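Local coordinates for protein salmonella plasmid virulence: SpvB (PDB 6P0X) that probably transfers ADP-ribose from NAD(+) to an arginine of host actin, thereby blocking filament assembly, this chain being the N-terminal domain of the toxin, at residues M54-R59 with D135-H140; D77-V82 with S120-E125; T166-V171 with Y274-E279; D192-N197 with R281-C286. All blocks are in the same frame, centred on the assembly; numbering follows the deposited sequence.

Contact 1: M54-R59 with D135-H140; sequences MSIARR and DFWLLH
One face of the Trp-137 indole is taken by Ile-56, whose CG2 stands 3.5 Å from the centroid of the five-membered ring and only 16° off its normal, short and nearly perpendicular, as a CH-pi contact requires. Tyr-126 stacks on the same indole, while Trp-169 and Phe-73 meet it edge-to-face. The fold is an all-antiparallel beta domain, and the contact is face-to-face packing between strands 55-58 and 135-140. These do not pair with each other, the CA atoms of Ile-56 and Trp-137 being 7.4 Å apart: the first pairs with strands 73-74 and 165-175, the second with strands 123-129 and 146-149. With CG2 anti to the backbone N of Ile-56 (chi1 -56° for CG1), that methyl lies over the indole and reaches Trp-137 CE2 at 3.4 Å, while CG1 faces Trp-137 CG at 3.8 Å. Farther along, Met-54, bent at its last torsion, brings both SD and CE to Leu-139 CD2, the SD at 3.9 Å. At the other end the contact turns polar and is made through a water, which accepts from Arg-58 NH2 (3.0 Å) and lies within hydrogen-bonding distance of Asp-135 OD2 (2.9 Å). Firmer partners lie outside: Arg-58 NH1 has a salt bridge with Asp-71, its NE bonds Thr-166 O, and Asp-135 OD2 bonds Tyr-126 OH. Arg-58 NH2 and Asp-135 OD2 themselves remain 4.6 Å apart.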
# COMPACT_ATOMS: atom_id res chain seq x y z
N MET A 54 2.70 5.21 -0.74
CA MET A 54 2.45 6.04 -1.91
C MET A 54 1.34 5.44 -2.77
O MET A 54 1.17 4.21 -2.83
CB MET A 54 3.74 6.18 -2.73
CG MET A 54 3.62 7.04 -3.97
SD MET A 54 5.23 7.33 -4.72
CE MET A 54 5.57 5.69 -5.38
N SER A 55 0.57 6.30 -3.42
CA SER A 55 -0.54 5.84 -4.24
C SER A 55 -0.86 6.86 -5.32
O SER A 55 -0.50 8.04 -5.24
CB SER A 55 -1.79 5.59 -3.39
OG SER A 55 -2.31 6.81 -2.90
N ILE A 56 -1.54 6.37 -6.35
CA ILE A 56 -2.25 7.22 -7.31
C ILE A 56 -3.74 7.10 -7.00
O ILE A 56 -4.22 6.02 -6.65
CB ILE A 56 -1.95 6.80 -8.77
CG1 ILE A 56 -0.44 6.82 -9.05
CG2 ILE A 56 -2.67 7.71 -9.75
CD1 ILE A 56 0.24 8.14 -8.75
N ALA A 57 -4.47 8.21 -7.09
CA ALA A 57 -5.86 8.19 -6.67
C ALA A 57 -6.73 9.01 -7.62
O ALA A 57 -6.26 9.94 -8.28
CB ALA A 57 -6.02 8.74 -5.24
N ARG A 58 -8.00 8.64 -7.68
CA ARG A 58 -8.99 9.44 -8.39
C ARG A 58 -9.43 10.60 -7.50
O ARG A 58 -9.60 10.45 -6.29
CB ARG A 58 -10.20 8.60 -8.78
CG ARG A 58 -9.89 7.52 -9.81
CD ARG A 58 -11.16 6.87 -10.32
NE ARG A 58 -10.86 5.73 -11.18
CZ ARG A 58 -10.91 5.76 -12.50
NH1 ARG A 58 -11.26 6.88 -13.14
NH2 ARG A 58 -10.61 4.67 -13.20
N ARG A 59 -9.60 11.77 -8.12
CA ARG A 59 -10.02 12.95 -7.39
C ARG A 59 -11.47 12.83 -6.94
O ARG A 59 -12.31 12.24 -7.63
CB ARG A 59 -9.85 14.19 -8.26
CG ARG A 59 -9.84 15.50 -7.50
CD ARG A 59 -9.82 16.68 -8.45
NE ARG A 59 -9.62 17.94 -7.74
CZ ARG A 59 -9.51 19.12 -8.33
NH1 ARG A 59 -9.60 19.23 -9.65
NH2 ARG A 59 -9.33 20.21 -7.59
N ASP A 135 -5.77 -2.28 -15.31
CA ASP A 135 -5.15 -0.96 -15.31
C ASP A 135 -4.29 -0.76 -14.06
O ASP A 135 -4.64 -1.22 -12.97
CB ASP A 135 -6.21 0.15 -15.41
CG ASP A 135 -7.16 0.17 -14.21
OD1 ASP A 135 -7.53 -0.91 -13.71
OD2 ASP A 135 -7.54 1.28 -13.79
N PHE A 136 -3.18 -0.05 -14.24
CA PHE A 136 -2.24 0.23 -13.15
C PHE A 136 -1.41 1.45 -13.53
O PHE A 136 -1.57 2.02 -14.61
CB PHE A 136 -1.35 -0.99 -12.88
CG PHE A 136 -0.60 -1.49 -14.08
CD1 PHE A 136 0.65 -0.97 -14.40
CD2 PHE A 136 -1.14 -2.47 -14.89
CE1 PHE A 136 1.34 -1.43 -15.50
CE2 PHE A 136 -0.45 -2.94 -16.00
CZ PHE A 136 0.79 -2.41 -16.30
N TRP A 137 -0.53 1.88 -12.62
CA TRP A 137 0.28 3.06 -12.84
C TRP A 137 1.76 2.73 -12.72
O TRP A 137 2.16 1.86 -11.94
CB TRP A 137 -0.09 4.19 -11.85
CG TRP A 137 -1.45 4.77 -12.09
CD1 TRP A 137 -2.65 4.23 -11.73
CD2 TRP A 137 -1.75 6.01 -12.76
NE1 TRP A 137 -3.68 5.05 -12.13
CE2 TRP A 137 -3.15 6.15 -12.76
CE3 TRP A 137 -0.97 7.01 -13.35
CZ2 TRP A 137 -3.80 7.25 -13.33
CZ3 TRP A 137 -1.61 8.10 -13.91
CH2 TRP A 137 -3.01 8.21 -13.90
N LEU A 138 2.57 3.45 -13.49
CA LEU A 138 4.03 3.31 -13.49
C LEU A 138 4.65 4.68 -13.28
O LEU A 138 4.37 5.61 -14.05
CB LEU A 138 4.53 2.68 -14.79
CG LEU A 138 6.03 2.40 -14.87
CD1 LEU A 138 6.41 1.23 -13.97
CD2 LEU A 138 6.45 2.13 -16.30
N LEU A 139 5.49 4.81 -12.26
CA LEU A 139 6.09 6.09 -11.90
C LEU A 139 7.61 5.98 -11.90
O LEU A 139 8.18 5.14 -11.20
CB LEU A 139 5.61 6.54 -10.51
CG LEU A 139 6.36 7.76 -9.95
CD1 LEU A 139 6.12 8.98 -10.82
CD2 LEU A 139 5.95 8.04 -8.51
N HIS A 140 8.26 6.86 -12.66
CA HIS A 140 9.72 6.99 -12.64
C HIS A 140 10.00 8.33 -11.96
O HIS A 140 9.89 9.39 -12.59
CB HIS A 140 10.29 6.94 -14.05
CG HIS A 140 11.78 6.82 -14.09
ND1 HIS A 140 12.53 7.21 -15.18
CD2 HIS A 140 12.67 6.36 -13.18
CE1 HIS A 140 13.81 6.99 -14.94
NE2 HIS A 140 13.92 6.47 -13.73
O HOH W 1 -10.12 1.74 -12.51

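Contact 2: D77-V82 with S120-E125; sequences DGEVLV and SFYRLE
Tyr-122 and Glu-79 supply the polar part of the contact. The tyrosine OH donates to Glu-79 OE2 at 2.9 Å, meeting it on the anti side and 30° out of the carboxylate plane, while OE2 approaches the phenol ring edge-on. The other carboxylate oxygen is engaged from within its own loop: Asp-77 N donates to the syn lone pair of Glu-79 OE1 over 2.9 Å, in a bond bent to 132°. A kink in the glutamate chain (chi2 -85°) turns the group so that each oxygen has a donor, which should restrict its rotation. Ser-120 OG lies 4.0 Å above one face of the Tyr-122 ring, toward the rim.

The apolar part centres on Leu-81. Its CD1 touches Leu-124 CD2 at 3.6 Å, the two side chains crossing nearly at right angles, and its other methyl, CD2, packs 3.6 Å from Tyr-122 OH, beside the polar pair.

The backbones stand well apart, with 9.7 Å between the CA atoms of Leu-81 and Leu-124. That is about two strand spacings, and the strand between them is 107-115, whose Pro-115 touches both Glu-79 and Tyr-122. The Glu-79/Tyr-122 bond joins the loops leading into strands 81-83 and 123-129; the leucine pair has the arrangement of next-but-one strands in an antiparallel sheet, side chains meeting over the strand that pairs with both.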
# COMPACT_ATOMS: atom_id res chain seq x y z
N ASP A 77 1.78 13.04 -4.59
CA ASP A 77 1.66 14.03 -3.53
C ASP A 77 0.30 14.71 -3.51
O ASP A 77 0.15 15.79 -2.94
CB ASP A 77 2.78 15.06 -3.66
CG ASP A 77 4.15 14.45 -3.45
OD1 ASP A 77 4.44 14.01 -2.31
OD2 ASP A 77 4.93 14.37 -4.43
N GLY A 78 -0.71 14.08 -4.11
CA GLY A 78 -2.04 14.65 -4.15
C GLY A 78 -2.26 15.73 -5.19
O GLY A 78 -3.35 16.33 -5.22
N GLU A 79 -1.27 16.01 -6.05
CA GLU A 79 -1.41 17.08 -7.03
C GLU A 79 -2.38 16.67 -8.13
O GLU A 79 -2.42 15.50 -8.54
CB GLU A 79 -0.05 17.44 -7.62
CG GLU A 79 0.55 16.37 -8.54
CD GLU A 79 1.32 15.29 -7.79
OE1 GLU A 79 0.92 14.93 -6.67
OE2 GLU A 79 2.34 14.81 -8.33
N VAL A 80 -3.16 17.63 -8.61
CA VAL A 80 -4.10 17.36 -9.69
C VAL A 80 -3.33 17.07 -10.97
O VAL A 80 -2.40 17.81 -11.34
CB VAL A 80 -5.07 18.54 -9.87
CG1 VAL A 80 -5.98 18.30 -11.07
CG2 VAL A 80 -5.90 18.74 -8.61
N LEU A 81 -3.71 16.01 -11.66
CA LEU A 81 -3.03 15.57 -12.87
C LEU A 81 -3.81 15.94 -14.12
O LEU A 81 -5.01 16.24 -14.07
CB LEU A 81 -2.80 14.05 -12.84
CG LEU A 81 -1.92 13.50 -11.72
CD1 LEU A 81 -1.96 11.98 -11.75
CD2 LEU A 81 -0.50 14.02 -11.85
N VAL A 82 -3.11 15.92 -15.24
CA VAL A 82 -3.70 16.15 -16.55
C VAL A 82 -2.89 15.35 -17.56
O VAL A 82 -1.69 15.13 -17.38
CB VAL A 82 -3.74 17.66 -16.90
CG1 VAL A 82 -2.32 18.22 -17.02
CG2 VAL A 82 -4.53 17.91 -18.18
N SER A 120 7.08 19.26 -10.84
CA SER A 120 7.45 17.86 -10.72
C SER A 120 8.66 17.59 -11.60
O SER A 120 8.98 18.38 -12.50
CB SER A 120 6.29 16.94 -11.09
OG SER A 120 6.13 16.90 -12.50
N PHE A 121 9.35 16.48 -11.32
CA PHE A 121 10.39 15.98 -12.21
C PHE A 121 10.29 14.45 -12.24
O PHE A 121 11.15 13.72 -11.74
CB PHE A 121 11.78 16.45 -11.78
CG PHE A 121 12.78 16.44 -12.90
CD1 PHE A 121 13.47 15.29 -13.22
CD2 PHE A 121 13.02 17.59 -13.63
CE1 PHE A 121 14.40 15.28 -14.26
CE2 PHE A 121 13.94 17.59 -14.67
CZ PHE A 121 14.63 16.43 -14.98
N TYR A 122 9.21 13.93 -12.82
CA TYR A 122 9.04 12.50 -12.93
C TYR A 122 8.35 12.16 -14.25
O TYR A 122 7.98 13.05 -15.03
CB TYR A 122 8.25 11.94 -11.73
CG TYR A 122 6.85 12.49 -11.55
CD1 TYR A 122 5.84 12.24 -12.48
CD2 TYR A 122 6.50 13.19 -10.40
CE1 TYR A 122 4.56 12.72 -12.30
CE2 TYR A 122 5.21 13.67 -10.21
CZ TYR A 122 4.25 13.42 -11.17
OH TYR A 122 2.96 13.89 -10.99
N ARG A 123 8.20 10.86 -14.50
CA ARG A 123 7.39 10.38 -15.62
C ARG A 123 6.34 9.43 -15.06
O ARG A 123 6.68 8.35 -14.55
CB ARG A 123 8.24 9.68 -16.69
CG ARG A 123 7.41 9.38 -17.93
CD ARG A 123 8.09 8.45 -18.91
NE ARG A 123 7.24 8.20 -20.07
CZ ARG A 123 7.11 9.04 -21.10
NH1 ARG A 123 7.78 10.18 -21.13
NH2 ARG A 123 6.30 8.73 -22.11
N LEU A 124 5.08 9.83 -15.12
CA LEU A 124 3.97 9.05 -14.60
C LEU A 124 3.09 8.57 -15.75
O LEU A 124 2.72 9.36 -16.62
CB LEU A 124 3.15 9.88 -13.61
CG LEU A 124 1.94 9.21 -12.95
CD1 LEU A 124 2.38 8.04 -12.08
CD2 LEU A 124 1.19 10.24 -12.13
N GLU A 125 2.76 7.28 -15.75
CA GLU A 125 2.00 6.67 -16.83
C GLU A 125 0.87 5.82 -16.29
O GLU A 125 1.02 5.13 -15.27
CB GLU A 125 2.89 5.81 -17.72
CG GLU A 125 4.03 6.56 -18.37
CD GLU A 125 4.97 5.63 -19.09
OE1 GLU A 125 5.03 4.44 -18.70
OE2 GLU A 125 5.66 6.08 -20.03

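Contact 3: T166-V171 with Y274-E279; sequences TAQWLV and YNYGFE. With AKR (acrylic acid), chain C.
Ala-167 and Tyr-276 pack closely: the alanine CB lies 3.5 Å from the centroid of the phenol ring, 17° off its normal, which makes a CH-pi contact. The motif behind it is a classic beta bulge, in which Ala-167 and Gln-168 both face Leu-157 on the neighbouring strand. The bulge meets a type I turn, Tyr-274 to Gly-277, in the link between strands 271-273 and 280-282. Still in the first shell, Gln-168 crosses the tyrosine at about a right angle, its amide plane perpendicular to the ring. Its NE2 donates almost straight to Tyr-276 OH (2.9 Å, 164°), with the hydroxyl close to the amide plane. Gln-168 NE2 also donates to the O of a bound acrylic acid at 3.2 Å, so one amide nitrogen serves both protein and ligand, which is consistent with the modelled orientation of the amide. The ligand's CA lies at the edge of the Tyr-276 ring, in its plane, and its CB comes 3.5 Å from Tyr-276 CE2; Met-208 and Leu-273 complete this pocket.

A second ring, Phe-278, reaches the alanine more loosely, CZ to Ala-167 CB being 4.1 Å. Outward from these, the backbone O of Tyr-276 accepts from Tyr-67 OH. Opposite the alanine, Asn-275 OD1 covers the other face of the tyrosine, 3.6 Å above the plane near the rim. The turn itself is closed by Gly-277 N, which donates to Tyr-274 O at 3.2 Å.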
# COMPACT_ATOMS: atom_id res chain seq x y z
N THR A 166 -11.42 1.37 -9.92
CA THR A 166 -10.40 1.52 -8.90
C THR A 166 -10.29 2.98 -8.49
O THR A 166 -10.15 3.87 -9.34
CB THR A 166 -9.05 1.00 -9.39
OG1 THR A 166 -9.10 -0.43 -9.48
CG2 THR A 166 -7.93 1.40 -8.42
N ALA A 167 -10.37 3.23 -7.18
CA ALA A 167 -10.21 4.55 -6.61
C ALA A 167 -8.76 4.86 -6.24
O ALA A 167 -8.34 6.02 -6.29
CB ALA A 167 -11.08 4.69 -5.36
N GLN A 168 -7.99 3.84 -5.86
CA GLN A 168 -6.62 4.02 -5.40
C GLN A 168 -5.76 2.87 -5.91
O GLN A 168 -6.10 1.70 -5.70
CB GLN A 168 -6.57 4.07 -3.88
CG GLN A 168 -6.96 5.40 -3.28
CD GLN A 168 -6.91 5.38 -1.78
OE1 GLN A 168 -6.34 4.46 -1.18
NE2 GLN A 168 -7.50 6.39 -1.15
N TRP A 169 -4.66 3.21 -6.58
CA TRP A 169 -3.62 2.25 -6.94
C TRP A 169 -2.48 2.44 -5.94
O TRP A 169 -1.82 3.49 -5.92
CB TRP A 169 -3.13 2.46 -8.37
CG TRP A 169 -4.18 2.29 -9.42
CD1 TRP A 169 -4.39 1.18 -10.19
CD2 TRP A 169 -5.16 3.25 -9.83
NE1 TRP A 169 -5.44 1.39 -11.06
CE2 TRP A 169 -5.93 2.66 -10.85
CE3 TRP A 169 -5.47 4.55 -9.43
CZ2 TRP A 169 -6.98 3.32 -11.48
CZ3 TRP A 169 -6.51 5.21 -10.05
CH2 TRP A 169 -7.26 4.60 -11.07
N LEU A 170 -2.25 1.42 -5.11
CA LEU A 170 -1.24 1.47 -4.07
C LEU A 170 0.10 0.98 -4.60
O LEU A 170 0.14 0.05 -5.41
CB LEU A 170 -1.67 0.62 -2.87
CG LEU A 170 -3.10 0.83 -2.37
CD1 LEU A 170 -3.41 -0.11 -1.22
CD2 LEU A 170 -3.31 2.27 -1.95
N VAL A 171 1.19 1.61 -4.15
CA VAL A 171 2.51 1.21 -4.61
C VAL A 171 2.73 -0.25 -4.27
O VAL A 171 2.51 -0.69 -3.13
CB VAL A 171 3.60 2.12 -4.02
CG1 VAL A 171 3.63 2.05 -2.50
CG2 VAL A 171 4.96 1.73 -4.60
N TYR A 274 -17.40 6.78 1.95
CA TYR A 274 -18.24 6.72 0.76
C TYR A 274 -17.91 7.73 -0.33
O TYR A 274 -18.64 7.78 -1.32
CB TYR A 274 -19.71 6.92 1.15
CG TYR A 274 -20.28 5.90 2.10
CD1 TYR A 274 -20.76 4.68 1.64
CD2 TYR A 274 -20.36 6.16 3.46
CE1 TYR A 274 -21.29 3.75 2.51
CE2 TYR A 274 -20.89 5.24 4.34
CZ TYR A 274 -21.36 4.04 3.86
OH TYR A 274 -21.89 3.11 4.73
N ASN A 275 -16.85 8.54 -0.21
CA ASN A 275 -16.67 9.58 -1.22
C ASN A 275 -16.17 9.04 -2.55
O ASN A 275 -16.05 9.82 -3.50
CB ASN A 275 -15.75 10.70 -0.71
CG ASN A 275 -14.33 10.25 -0.47
OD1 ASN A 275 -14.02 9.06 -0.51
ND2 ASN A 275 -13.47 11.20 -0.15
N TYR A 276 -15.83 7.76 -2.65
CA TYR A 276 -15.45 7.18 -3.93
C TYR A 276 -16.61 6.55 -4.69
O TYR A 276 -16.40 6.02 -5.79
CB TYR A 276 -14.34 6.14 -3.75
CG TYR A 276 -12.99 6.73 -3.41
CD1 TYR A 276 -12.38 7.63 -4.26
CD2 TYR A 276 -12.32 6.36 -2.25
CE1 TYR A 276 -11.13 8.17 -3.96
CE2 TYR A 276 -11.08 6.88 -1.94
CZ TYR A 276 -10.49 7.79 -2.80
OH TYR A 276 -9.26 8.31 -2.49
N GLY A 277 -17.81 6.54 -4.13
CA GLY A 277 -18.95 5.97 -4.81
C GLY A 277 -19.27 4.54 -4.42
O GLY A 277 -20.20 3.96 -5.00
N PHE A 278 -18.51 3.95 -3.50
CA PHE A 278 -18.81 2.63 -2.96
C PHE A 278 -18.35 2.61 -1.51
O PHE A 278 -17.57 3.46 -1.07
CB PHE A 278 -18.15 1.51 -3.77
CG PHE A 278 -16.66 1.68 -3.95
CD1 PHE A 278 -15.77 1.16 -3.03
CD2 PHE A 278 -16.15 2.35 -5.06
CE1 PHE A 278 -14.40 1.31 -3.19
CE2 PHE A 278 -14.78 2.51 -5.23
CZ PHE A 278 -13.90 1.98 -4.30
N GLU A 279 -18.85 1.63 -0.76
CA GLU A 279 -18.56 1.55 0.66
C GLU A 279 -17.15 1.02 0.90
O GLU A 279 -16.71 0.06 0.26
CB GLU A 279 -19.58 0.66 1.37
CG GLU A 279 -19.31 0.44 2.86
CD GLU A 279 -20.53 -0.05 3.64
OE1 GLU A 279 -20.52 0.01 4.89
OE2 GLU A 279 -21.50 -0.53 3.00
CA AKR C . -10.32 5.55 1.75
CB AKR C . -10.86 6.73 1.52
C AKR C . -8.87 5.47 2.24
O AKR C . -8.10 6.43 1.99
OXT AKR C . -8.46 4.45 2.87

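Contact 4: D192-N197 with R281-C286; sequences DNVDLN and RLHRLC
The loop that follows strand 181-188 is held here to the chain leaving strand 280-282, where Arg-284 and His-283 meet Asp-192 and Val-194. The polar link is two end-on hydrogen bonds from one guanidinium to a single carbonyl oxygen. Arg-284 NH1 and NH2 each donate to Asp-192 O at 3.0 Å, and the oxygen lies in the guanidinium plane. The two bonds use the acceptor differently: NH1 is in the carbonyl plane on a lone pair, whereas NH2 is tilted 24° from that plane. A bend in the arginine at chi2 (-49°) brings its end to the loop, and one face of the guanidinium is covered by the CB of His-283, 3.5 Å above the plane and toward the rim. The Asp-192 carboxylate is not the partner, since its OD2 stays 5.6 Å from Arg-284 NH1.

The apolar link is Val-194 on the imidazole. Val-194 CG2 lies 3.9 Å from the centroid of the His-283 ring and 13° off the normal, a CH-pi contact over the face, and CG1 reaches His-283 CE1 at 3.8 Å. Val-194 CG2 is also 3.8 Å from Arg-284 NH1, so this methyl touches both side chains.

Second-shell groups fix the pair. Glu-189 forms a salt bridge with Arg-284 NE and accepts from the backbone N of His-283, and Arg-205 is hydrogen-bonded to His-283 NE2. Arg-284 NH2 also donates to Leu-265 O. Glu-189 probably offsets the arginine charge, and the outer nitrogens tie down the loop with a grip that should depend little on the ionisation of Asp-192, since a backbone oxygen is the acceptor.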
# COMPACT_ATOMS: atom_id res chain seq x y z
N ASP A 192 -13.96 -11.33 9.55
CA ASP A 192 -13.44 -12.11 10.67
C ASP A 192 -13.70 -11.40 11.99
O ASP A 192 -13.40 -10.21 12.14
CB ASP A 192 -11.94 -12.35 10.50
CG ASP A 192 -11.62 -13.18 9.27
OD1 ASP A 192 -12.56 -13.71 8.65
OD2 ASP A 192 -10.42 -13.29 8.94
N ASN A 193 -14.28 -12.13 12.94
CA ASN A 193 -14.57 -11.66 14.29
C ASN A 193 -15.56 -10.50 14.31
O ASN A 193 -15.60 -9.73 15.27
CB ASN A 193 -13.28 -11.26 15.02
CG ASN A 193 -12.31 -12.41 15.15
OD1 ASN A 193 -12.69 -13.52 15.54
ND2 ASN A 193 -11.05 -12.17 14.82
N VAL A 194 -16.38 -10.37 13.26
CA VAL A 194 -17.38 -9.31 13.17
C VAL A 194 -18.76 -9.95 13.27
O VAL A 194 -19.06 -10.91 12.55
CB VAL A 194 -17.24 -8.51 11.86
CG1 VAL A 194 -18.33 -7.45 11.77
CG2 VAL A 194 -15.86 -7.87 11.77
N ASP A 195 -19.58 -9.43 14.17
CA ASP A 195 -20.97 -9.87 14.27
C ASP A 195 -21.75 -9.31 13.09
O ASP A 195 -21.99 -8.10 13.01
CB ASP A 195 -21.57 -9.41 15.60
CG ASP A 195 -23.02 -9.82 15.76
OD1 ASP A 195 -23.46 -10.75 15.06
OD2 ASP A 195 -23.72 -9.20 16.59
N LEU A 196 -22.14 -10.18 12.16
CA LEU A 196 -22.74 -9.76 10.90
C LEU A 196 -24.23 -9.46 11.01
O LEU A 196 -24.90 -9.40 9.98
CB LEU A 196 -22.49 -10.83 9.83
CG LEU A 196 -21.02 -11.11 9.52
CD1 LEU A 196 -20.89 -12.11 8.39
CD2 LEU A 196 -20.30 -9.81 9.17
N ASN A 197 -24.76 -9.28 12.21
CA ASN A 197 -26.16 -8.96 12.41
C ASN A 197 -26.36 -7.46 12.59
O ASN A 197 -25.41 -6.70 12.83
CB ASN A 197 -26.72 -9.72 13.61
CG ASN A 197 -26.65 -11.23 13.44
OD1 ASN A 197 -26.90 -11.75 12.36
ND2 ASN A 197 -26.32 -11.93 14.52
N ARG A 281 -15.36 -0.02 4.36
CA ARG A 281 -15.55 -0.19 5.80
C ARG A 281 -14.24 -0.64 6.44
O ARG A 281 -13.51 -1.46 5.88
CB ARG A 281 -16.66 -1.20 6.08
CG ARG A 281 -17.07 -1.31 7.54
CD ARG A 281 -18.53 -1.71 7.66
NE ARG A 281 -19.01 -1.70 9.05
CZ ARG A 281 -19.38 -0.60 9.70
NH1 ARG A 281 -19.31 0.59 9.12
NH2 ARG A 281 -19.80 -0.69 10.96
N LEU A 282 -13.95 -0.09 7.62
CA LEU A 282 -12.72 -0.41 8.34
C LEU A 282 -13.07 -1.09 9.66
O LEU A 282 -13.76 -0.50 10.50
CB LEU A 282 -11.88 0.84 8.60
CG LEU A 282 -10.96 1.29 7.45
CD1 LEU A 282 -11.75 2.07 6.41
CD2 LEU A 282 -9.79 2.10 7.98
N HIS A 283 -12.58 -2.31 9.84
CA HIS A 283 -12.77 -3.07 11.07
C HIS A 283 -11.48 -3.28 11.83
O HIS A 283 -11.52 -3.83 12.94
CB HIS A 283 -13.40 -4.44 10.77
CG HIS A 283 -14.84 -4.38 10.36
ND1 HIS A 283 -15.85 -4.07 11.24
CD2 HIS A 283 -15.44 -4.61 9.17
CE1 HIS A 283 -17.01 -4.10 10.61
NE2 HIS A 283 -16.79 -4.43 9.35
N ARG A 284 -10.34 -2.87 11.29
CA ARG A 284 -9.05 -3.28 11.81
C ARG A 284 -8.27 -2.08 12.36
O ARG A 284 -8.45 -0.94 11.91
CB ARG A 284 -8.21 -3.98 10.74
CG ARG A 284 -8.95 -5.08 9.99
CD ARG A 284 -9.67 -6.03 10.94
NE ARG A 284 -10.75 -6.75 10.26
CZ ARG A 284 -11.53 -7.66 10.83
NH1 ARG A 284 -12.49 -8.25 10.13
NH2 ARG A 284 -11.35 -7.99 12.11
N LEU A 285 -7.42 -2.38 13.33
CA LEU A 285 -6.44 -1.45 13.88
C LEU A 285 -5.09 -2.13 13.86
O LEU A 285 -4.96 -3.28 14.30
CB LEU A 285 -6.77 -1.05 15.32
CG LEU A 285 -7.82 0.02 15.59
CD1 LEU A 285 -8.31 -0.12 17.02
CD2 LEU A 285 -7.24 1.40 15.36
N CYS A 286 -4.07 -1.44 13.35
CA CYS A 286 -2.73 -1.98 13.41
C CYS A 286 -2.25 -1.98 14.86
O CYS A 286 -2.13 -0.92 15.48
CB CYS A 286 -1.77 -1.19 12.52
SG CYS A 286 -0.06 -1.76 12.66

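Contacts 1, 2 and 3 are buried; contact 4 is partly buried and lies across the chain's centre from contacts 1 and 2. Contacts 1 and 2 share neighbouring strands, 135-140 and 123-129, with Leu-138 O to Glu-125 N at 2.9 Å. Contacts 1 and 3 share the pairing of 55-58 with 165-175, where Ile-56 O lies 2.8 Å from Trp-169 N. The chemistry changes accordingly: contact 1 is mostly apolar and aromatic, contact 2 adds a carboxylate-phenol bond to its leucines, and contact 3 directs an amide to a ligand. In contact 4, about 35 Å from contact 2 between centres, an arginine grips loop backbone.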